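Local coordinates for protein molinate hydrolase (Gulosibacter molinativorax, PDB 4UB9) that probably hydrolyses carbon-nitrogen bonds other than peptide bonds, notably in the thiocarbamate herbicide molinate, as a zinc-containing member of the amidohydrolase family, at residues Ala166-Gly178 and Ile228-Ala242. Sequence-based numbering, arbitrary orientation.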
ATOM      1  N   ALA A 166      26.346 -29.011 -11.293  1.00 29.14           N
ATOM      2  CA  ALA A 166      27.214 -28.157 -12.083  1.00 33.22           C
ATOM      3  C   ALA A 166      28.246 -27.506 -11.188  1.00 36.42           C
ATOM      4  O   ALA A 166      27.961 -27.221 -10.018  1.00 35.32           O
ATOM      5  CB  ALA A 166      26.412 -27.077 -12.803  1.00 34.71           C
ATOM      6  N   ARG A 167      29.463 -27.297 -11.704  1.00 37.20           N
ATOM      7  CA  ARG A 167      30.428 -26.591 -10.888  1.00 37.88           C
ATOM      8  C   ARG A 167      30.051 -25.106 -10.877  1.00 34.00           C
ATOM      9  O   ARG A 167      29.478 -24.548 -11.835  1.00 34.02           O
ATOM     10  CB  ARG A 167      31.875 -26.824 -11.272  1.00 37.58           C
ATOM     11  CG  ARG A 167      32.399 -26.021 -12.414  1.00 39.88           C
ATOM     12  CD  ARG A 167      33.895 -26.275 -12.612  1.00 36.66           C
ATOM     13  NE  ARG A 167      34.149 -27.656 -12.973  1.00 38.75           N
ATOM     14  CZ  ARG A 167      33.793 -28.251 -14.114  1.00 39.89           C
ATOM     15  NH1 ARG A 167      33.185 -27.590 -15.095  1.00 43.58           N
ATOM     16  NH2 ARG A 167      34.072 -29.542 -14.292  1.00 45.39           N
ATOM     17  N   ILE A 168      30.345 -24.513  -9.748  1.00 34.88           N
ATOM     18  CA  ILE A 168      29.961 -23.162  -9.435  1.00 34.24           C
ATOM     19  C   ILE A 168      31.143 -22.245  -9.281  1.00 33.13           C
ATOM     20  O   ILE A 168      32.115 -22.557  -8.612  1.00 37.09           O
ATOM     21  CB  ILE A 168      29.219 -23.110  -8.111  1.00 36.57           C
ATOM     22  CG1 ILE A 168      27.979 -23.973  -8.164  1.00 39.39           C
ATOM     23  CG2 ILE A 168      28.798 -21.669  -7.793  1.00 38.70           C
ATOM     24  CD1 ILE A 168      27.309 -24.122  -6.815  1.00 41.94           C
ATOM     25  N   PHE A 169      31.009 -21.084  -9.885  1.00 36.42           N
ATOM     26  CA  PHE A 169      31.827 -19.919  -9.554  1.00 35.37           C
ATOM     27  C   PHE A 169      30.912 -18.751  -9.228  1.00 33.69           C
ATOM     28  O   PHE A 169      29.899 -18.562  -9.875  1.00 30.07           O
ATOM     29  CB  PHE A 169      32.756 -19.565 -10.708  1.00 34.93           C
ATOM     30  CG  PHE A 169      33.674 -20.673 -11.061  1.00 32.48           C
ATOM     31  CD1 PHE A 169      34.711 -21.044 -10.212  1.00 32.51           C
ATOM     32  CD2 PHE A 169      33.480 -21.388 -12.260  1.00 34.79           C
ATOM     33  CE1 PHE A 169      35.567 -22.114 -10.524  1.00 29.69           C
ATOM     34  CE2 PHE A 169      34.311 -22.454 -12.569  1.00 33.16           C
ATOM     35  CZ  PHE A 169      35.364 -22.815 -11.709  1.00 31.20           C
ATOM     36  N   PHE A 170      31.300 -17.951  -8.234  1.00 35.26           N
ATOM     37  CA  PHE A 170      30.407 -16.911  -7.760  1.00 31.91           C
ATOM     38  C   PHE A 170      31.020 -15.530  -7.486  1.00 34.12           C
ATOM     39  O   PHE A 170      32.207 -15.390  -7.261  1.00 28.92           O
ATOM     40  CB  PHE A 170      29.657 -17.420  -6.557  1.00 34.10           C
ATOM     41  CG  PHE A 170      30.523 -17.729  -5.401  1.00 30.73           C
ATOM     42  CD1 PHE A 170      31.061 -16.708  -4.638  1.00 29.79           C
ATOM     43  CD2 PHE A 170      30.760 -19.027  -5.033  1.00 27.71           C
ATOM     44  CE1 PHE A 170      31.858 -17.007  -3.537  1.00 30.96           C
ATOM     45  CE2 PHE A 170      31.545 -19.335  -3.938  1.00 28.32           C
ATOM     46  CZ  PHE A 170      32.094 -18.334  -3.178  1.00 28.80           C
ATOM     47  N   ALA A 171      30.159 -14.525  -7.543  1.00 32.32           N
ATOM     48  CA  ALA A 171      30.480 -13.150  -7.135  1.00 33.75           C
ATOM     49  C   ALA A 171      30.224 -12.884  -5.680  1.00 33.05           C
ATOM     50  O   ALA A 171      30.750 -11.928  -5.116  1.00 37.71           O
ATOM     51  CB  ALA A 171      29.639 -12.155  -7.917  1.00 33.63           C
ATOM     52  N   GLY A 172      29.319 -13.654  -5.111  1.00 33.16           N
ATOM     53  CA  GLY A 172      28.699 -13.327  -3.812  1.00 34.09           C
ATOM     54  C   GLY A 172      27.603 -12.307  -4.054  1.00 35.64           C
ATOM     55  O   GLY A 172      26.683 -12.526  -4.847  1.00 35.53           O
ATOM     56  N   THR A 173      27.746 -11.142  -3.450  1.00 36.43           N
ATOM     57  CA  THR A 173      26.730 -10.084  -3.631  1.00 33.86           C
ATOM     58  C   THR A 173      27.096  -9.113  -4.744  1.00 31.19           C
ATOM     59  O   THR A 173      28.131  -9.202  -5.370  1.00 32.12           O
ATOM     60  CB  THR A 173      26.472  -9.312  -2.343  1.00 34.72           C
ATOM     61  OG1 THR A 173      25.296  -8.515  -2.486  1.00 36.73           O
ATOM     62  CG2 THR A 173      27.650  -8.421  -1.984  1.00 33.88           C
ATOM     63  N   LEU A 174      26.172  -8.232  -5.018  1.00 32.56           N
ATOM     64  CA  LEU A 174      26.360  -7.138  -5.948  1.00 35.82           C
ATOM     65  C   LEU A 174      26.767  -5.928  -5.119  1.00 33.68           C
ATOM     66  O   LEU A 174      26.002  -5.451  -4.254  1.00 27.01           O
ATOM     67  CB  LEU A 174      25.050  -6.746  -6.586  1.00 45.51           C
ATOM     68  CG  LEU A 174      24.946  -6.606  -8.073  1.00 55.10           C
ATOM     69  CD1 LEU A 174      23.972  -7.695  -8.514  1.00 61.35           C
ATOM     70  CD2 LEU A 174      24.353  -5.280  -8.424  1.00 57.96           C
ATOM     71  N   ILE A 175      27.955  -5.442  -5.385  1.00 30.70           N
ATOM     72  CA  ILE A 175      28.499  -4.410  -4.561  1.00 30.55           C
ATOM     73  C   ILE A 175      27.641  -3.161  -4.734  1.00 29.02           C
ATOM     74  O   ILE A 175      27.561  -2.598  -5.821  1.00 28.70           O
ATOM     75  CB  ILE A 175      29.951  -4.089  -4.921  1.00 30.64           C
ATOM     76  CG1 ILE A 175      30.842  -5.334  -4.860  1.00 31.60           C
ATOM     77  CG2 ILE A 175      30.487  -2.994  -4.015  1.00 29.74           C
ATOM     78  CD1 ILE A 175      30.830  -6.053  -3.545  1.00 34.35           C
ATOM     79  N   GLY A 176      27.091  -2.698  -3.606  1.00 29.08           N
ATOM     80  CA  GLY A 176      26.321  -1.460  -3.561  1.00 30.42           C
ATOM     81  C   GLY A 176      24.825  -1.644  -3.712  1.00 29.13           C
ATOM     82  O   GLY A 176      24.080  -0.679  -3.829  1.00 26.34           O
ATOM     83  N   MET A 177      24.391  -2.899  -3.750  1.00 31.25           N
ATOM     84  CA  MET A 177      22.959  -3.180  -3.854  1.00 29.81           C
ATOM     85  C   MET A 177      22.454  -3.628  -2.515  1.00 28.73           C
ATOM     86  O   MET A 177      23.118  -4.348  -1.761  1.00 27.32           O
ATOM     87  CB  MET A 177      22.677  -4.284  -4.897  1.00 33.96           C
ATOM     88  CG  MET A 177      21.169  -4.472  -5.205  1.00 39.24           C
ATOM     89  SD  MET A 177      20.768  -5.861  -6.297  1.00 40.70           S
ATOM     90  CE  MET A 177      21.214  -7.269  -5.297  1.00 35.68           C
ATOM     91  N   GLY A 178      21.218  -3.292  -2.244  1.00 29.18           N
ATOM     92  CA  GLY A 178      20.555  -3.796  -1.030  1.00 32.97           C
ATOM     93  C   GLY A 178      20.129  -5.260  -1.162  1.00 33.76           C
ATOM     94  O   GLY A 178      20.134  -5.834  -2.248  1.00 35.59           O
ATOM     95  N   ILE A 228      35.899  -2.994   0.422  1.00 31.36           N
ATOM     96  CA  ILE A 228      35.938  -3.791  -0.805  1.00 33.14           C
ATOM     97  C   ILE A 228      37.115  -4.755  -0.827  1.00 38.16           C
ATOM     98  O   ILE A 228      36.987  -5.908  -1.221  1.00 38.22           O
ATOM     99  CB  ILE A 228      35.935  -2.972  -2.095  1.00 33.95           C
ATOM    100  CG1 ILE A 228      35.947  -3.896  -3.315  1.00 34.36           C
ATOM    101  CG2 ILE A 228      37.131  -2.028  -2.187  1.00 34.71           C
ATOM    102  CD1 ILE A 228      34.696  -4.731  -3.470  1.00 32.54           C
ATOM    103  N   ARG A 229      38.264  -4.316  -0.344  1.00 38.66           N
ATOM    104  CA  ARG A 229      39.407  -5.201  -0.272  1.00 37.57           C
ATOM    105  C   ARG A 229      39.161  -6.400   0.622  1.00 35.94           C
ATOM    106  O   ARG A 229      39.442  -7.536   0.267  1.00 43.08           O
ATOM    107  CB  ARG A 229      40.630  -4.468   0.230  1.00 39.68           C
ATOM    108  CG  ARG A 229      41.824  -5.381   0.224  1.00 41.93           C
ATOM    109  CD  ARG A 229      43.076  -4.540   0.260  1.00 45.76           C
ATOM    110  NE  ARG A 229      44.248  -5.372   0.107  1.00 49.30           N
ATOM    111  CZ  ARG A 229      45.497  -4.926   0.133  1.00 55.63           C
ATOM    112  NH1 ARG A 229      45.754  -3.626   0.284  1.00 57.40           N
ATOM    113  NH2 ARG A 229      46.499  -5.791  -0.010  1.00 50.85           N
ATOM    114  N   GLU A 230      38.633  -6.132   1.788  1.00 33.29           N
ATOM    115  CA  GLU A 230      38.291  -7.195   2.726  1.00 38.07           C
ATOM    116  C   GLU A 230      37.256  -8.194   2.155  1.00 36.22           C
ATOM    117  O   GLU A 230      37.361  -9.424   2.353  1.00 40.33           O
ATOM    118  CB  GLU A 230      37.759  -6.553   4.007  1.00 37.50           C
ATOM    119  CG  GLU A 230      37.022  -7.501   4.942  1.00 41.84           C
ATOM    120  CD  GLU A 230      36.390  -6.790   6.134  1.00 46.02           C
ATOM    121  OE1 GLU A 230      35.756  -5.705   5.986  1.00 46.96           O
ATOM    122  OE2 GLU A 230      36.524  -7.335   7.247  1.00 51.46           O
ATOM    123  N   TYR A 231      36.254  -7.629   1.482  1.00 31.86           N
ATOM    124  CA  TYR A 231      35.225  -8.429   0.830  1.00 32.02           C
ATOM    125  C   TYR A 231      35.865  -9.394  -0.164  1.00 33.22           C
ATOM    126  O   TYR A 231      35.639 -10.570  -0.113  1.00 34.84           O
ATOM    127  CB  TYR A 231      34.205  -7.545   0.106  1.00 31.76           C
ATOM    128  CG  TYR A 231      33.205  -8.379  -0.651  1.00 34.87           C
ATOM    129  CD1 TYR A 231      32.172  -9.049   0.026  1.00 36.39           C
ATOM    130  CD2 TYR A 231      33.321  -8.569  -2.019  1.00 33.92           C
ATOM    131  CE1 TYR A 231      31.268  -9.816  -0.660  1.00 40.62           C
ATOM    132  CE2 TYR A 231      32.419  -9.333  -2.721  1.00 34.11           C
ATOM    133  CZ  TYR A 231      31.407  -9.970  -2.038  1.00 41.10           C
ATOM    134  OH  TYR A 231      30.496 -10.761  -2.704  1.00 43.11           O
ATOM    135  N   LEU A 232      36.722  -8.861  -1.027  1.00 35.30           N
ATOM    136  CA  LEU A 232      37.393  -9.659  -2.023  1.00 35.87           C
ATOM    137  C   LEU A 232      38.237 -10.748  -1.375  1.00 41.70           C
ATOM    138  O   LEU A 232      38.351 -11.840  -1.903  1.00 43.73           O
ATOM    139  CB  LEU A 232      38.242  -8.796  -2.955  1.00 34.51           C
ATOM    140  CG  LEU A 232      37.403  -7.859  -3.831  1.00 34.68           C
ATOM    141  CD1 LEU A 232      38.268  -6.826  -4.519  1.00 35.97           C
ATOM    142  CD2 LEU A 232      36.622  -8.611  -4.888  1.00 37.96           C
ATOM    143  N   GLU A 233      38.836 -10.450  -0.236  1.00 40.94           N
ATOM    144  CA  GLU A 233      39.642 -11.440   0.480  1.00 43.41           C
ATOM    145  C   GLU A 233      38.816 -12.536   1.121  1.00 46.78           C
ATOM    146  O   GLU A 233      39.366 -13.491   1.627  1.00 43.53           O
ATOM    147  CB  GLU A 233      40.536 -10.776   1.504  1.00 47.93           C
ATOM    148  CG  GLU A 233      41.832 -10.347   0.820  1.00 53.26           C
ATOM    149  CD  GLU A 233      42.545  -9.207   1.519  1.00 56.45           C
ATOM    150  OE1 GLU A 233      42.275  -8.976   2.725  1.00 58.80           O
ATOM    151  OE2 GLU A 233      43.394  -8.559   0.862  1.00 56.05           O
ATOM    152  N   ARG A 234      37.494 -12.445   1.068  1.00 42.89           N
ATOM    153  CA  ARG A 234      36.667 -13.547   1.573  1.00 45.01           C
ATOM    154  C   ARG A 234      36.593 -14.742   0.649  1.00 45.42           C
ATOM    155  O   ARG A 234      36.168 -15.799   1.059  1.00 55.49           O
ATOM    156  CB  ARG A 234      35.232 -13.125   1.831  1.00 47.20           C
ATOM    157  CG  ARG A 234      35.084 -12.191   2.988  1.00 47.00           C
ATOM    158  CD  ARG A 234      33.771 -11.448   2.833  1.00 55.01           C
ATOM    159  NE  ARG A 234      33.518 -10.609   3.980  1.00 59.15           N
ATOM    160  CZ  ARG A 234      33.002 -11.065   5.112  1.00 62.77           C
ATOM    161  NH1 ARG A 234      32.846 -10.239   6.128  1.00 63.57           N
ATOM    162  NH2 ARG A 234      32.641 -12.342   5.223  1.00 62.79           N
ATOM    163  N   GLY A 235      36.901 -14.577  -0.611  1.00 45.04           N
ATOM    164  CA  GLY A 235      37.040 -15.731  -1.480  1.00 41.14           C
ATOM    165  C   GLY A 235      36.120 -15.859  -2.685  1.00 44.13           C
ATOM    166  O   GLY A 235      35.883 -16.955  -3.174  1.00 59.39           O
ATOM    167  N   VAL A 236      35.747 -14.755  -3.276  1.00 39.00           N
ATOM    168  CA  VAL A 236      34.922 -14.778  -4.469  1.00 35.37           C
ATOM    169  C   VAL A 236      35.723 -15.128  -5.708  1.00 37.60           C
ATOM    170  O   VAL A 236      36.928 -14.874  -5.769  1.00 40.93           O
ATOM    171  CB  VAL A 236      34.213 -13.447  -4.668  1.00 35.88           C
ATOM    172  CG1 VAL A 236      33.397 -13.115  -3.420  1.00 41.84           C
ATOM    173  CG2 VAL A 236      35.192 -12.338  -4.972  1.00 35.41           C
ATOM    174  N   ASP A 237      35.044 -15.662  -6.717  1.00 32.44           N
ATOM    175  CA  ASP A 237      35.680 -15.957  -7.993  1.00 31.18           C
ATOM    176  C   ASP A 237      35.687 -14.765  -8.967  1.00 29.99           C
ATOM    177  O   ASP A 237      36.477 -14.691  -9.894  1.00 29.50           O
ATOM    178  CB  ASP A 237      34.988 -17.122  -8.642  1.00 32.24           C
ATOM    179  CG  ASP A 237      35.035 -18.354  -7.788  1.00 35.66           C
ATOM    180  OD1 ASP A 237      36.144 -18.933  -7.652  1.00 37.31           O
ATOM    181  OD2 ASP A 237      33.972 -18.755  -7.247  1.00 36.61           O
ATOM    182  N   PHE A 238      34.808 -13.829  -8.734  1.00 31.11           N
ATOM    183  CA  PHE A 238      34.759 -12.593  -9.518  1.00 31.06           C
ATOM    184  C   PHE A 238      33.957 -11.581  -8.732  1.00 31.27           C
ATOM    185  O   PHE A 238      33.472 -11.896  -7.641  1.00 28.39           O
ATOM    186  CB  PHE A 238      34.183 -12.815 -10.907  1.00 32.65           C
ATOM    187  CG  PHE A 238      32.914 -13.590 -10.920  1.00 32.05           C
ATOM    188  CD1 PHE A 238      31.732 -12.951 -10.720  1.00 36.21           C
ATOM    189  CD2 PHE A 238      32.894 -14.961 -11.166  1.00 34.60           C
ATOM    190  CE1 PHE A 238      30.524 -13.632 -10.782  1.00 34.57           C
ATOM    191  CE2 PHE A 238      31.702 -15.654 -11.209  1.00 32.45           C
ATOM    192  CZ  PHE A 238      30.514 -14.990 -11.016  1.00 34.39           C
ATOM    193  N   CYS A 239      33.867 -10.343  -9.238  1.00 30.34           N
ATOM    194  CA  CYS A 239      33.191  -9.296  -8.473  1.00 27.61           C
ATOM    195  C   CYS A 239      32.298  -8.518  -9.354  1.00 26.73           C
ATOM    196  O   CYS A 239      32.717  -8.049 -10.425  1.00 22.98           O
ATOM    197  CB  CYS A 239      34.218  -8.363  -7.840  1.00 29.31           C
ATOM    198  SG  CYS A 239      33.467  -7.055  -6.862  1.00 34.76           S
ATOM    199  N   LYS A 240      31.074  -8.315  -8.896  1.00 28.16           N
ATOM    200  CA  LYS A 240      30.088  -7.605  -9.728  1.00 31.32           C
ATOM    201  C   LYS A 240      29.700  -6.325  -9.015  1.00 30.67           C
ATOM    202  O   LYS A 240      29.330  -6.352  -7.841  1.00 29.45           O
ATOM    203  CB  LYS A 240      28.837  -8.452 -10.006  1.00 31.27           C
ATOM    204  CG  LYS A 240      27.838  -7.747 -10.914  1.00 33.38           C
ATOM    205  CD  LYS A 240      26.846  -8.668 -11.602  1.00 35.30           C
ATOM    206  CE  LYS A 240      25.485  -8.730 -10.958  1.00 37.41           C
ATOM    207  NZ  LYS A 240      24.364  -8.906 -11.939  1.00 39.23           N
ATOM    208  N   ILE A 241      29.779  -5.224  -9.740  1.00 30.51           N
ATOM    209  CA  ILE A 241      29.562  -3.925  -9.164  1.00 33.14           C
ATOM    210  C   ILE A 241      28.252  -3.368  -9.694  1.00 32.65           C
ATOM    211  O   ILE A 241      28.032  -3.321 -10.888  1.00 29.80           O
ATOM    212  CB  ILE A 241      30.629  -2.876  -9.586  1.00 37.77           C
ATOM    213  CG1 ILE A 241      32.062  -3.295  -9.311  1.00 37.03           C
ATOM    214  CG2 ILE A 241      30.353  -1.533  -8.903  1.00 36.17           C
ATOM    215  CD1 ILE A 241      32.284  -3.693  -7.900  1.00 43.07           C
ATOM    216  N   ALA A 242      27.453  -2.826  -8.797  1.00 34.05           N
ATOM    217  CA  ALA A 242      26.253  -2.085  -9.195  1.00 36.33           C
ATOM    218  C   ALA A 242      26.592  -0.698  -9.684  1.00 31.84           C
ATOM    219  O   ALA A 242      26.550   0.238  -8.922  1.00 32.40           O
ATOM    220  CB  ALA A 242      25.287  -1.959  -8.036  1.00 36.25           C
TER
HETATM  221  O   HOH W   1      30.788  -9.229  -6.265  1.00 30.50           O
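I175 pairs with I241 in parallel register: I175 N bonds to K240 O (3.0 Å, nearly straight at 172°), and A242 N bonds to I175 O. Ahead of this pair, at A171 and G172, the chain departs from extended geometry, and Y231 fills in from helix 221-232. Y231 reaches this loop because chi1 of 176° swings CG away from the backbone N. Its OH donates to A171 O at 2.7 Å, in the carbonyl plane on a lone pair, and accepts from T173 N at 2.9 Å. I175 CD1 lies over one face of the Y231 ring in a CH-pi contact, while I175 CG1 packs on C239 SG and I241 CD1. Replacing Y231 with alanine removes the hydroxyl and ring; A171 O and T173 N would probably lose their shared partner, and a gap would open beside I175 CD1. A water donates to A171 O and T173 O and accepts from K240 N, bridging the two segments. G172 has positive phi, and a CB there would collide with the Y231 hydroxyl. At the other end, D237 OD2 takes F170 N at 3.0 Å on its anti side, and D237 N returns a bond to F170 O. D237 OD2 also lies over one face of the F170 ring and forms a salt bridge with R155, from helix 148-159. The F238 ring lays one face against the F170-A171 peptide, its CE1 3.3 Å from A171 CB. L174 and K240 point to the zinc side; the side chain of K240 comes within about 4 Å of the metal bound by H282 and H302. Strands 174-175 and 239-242, with helix 221-232 between them in sequence, form a beta-alpha-beta crossover of the amidohydrolase TIM barrel, beside its metal site.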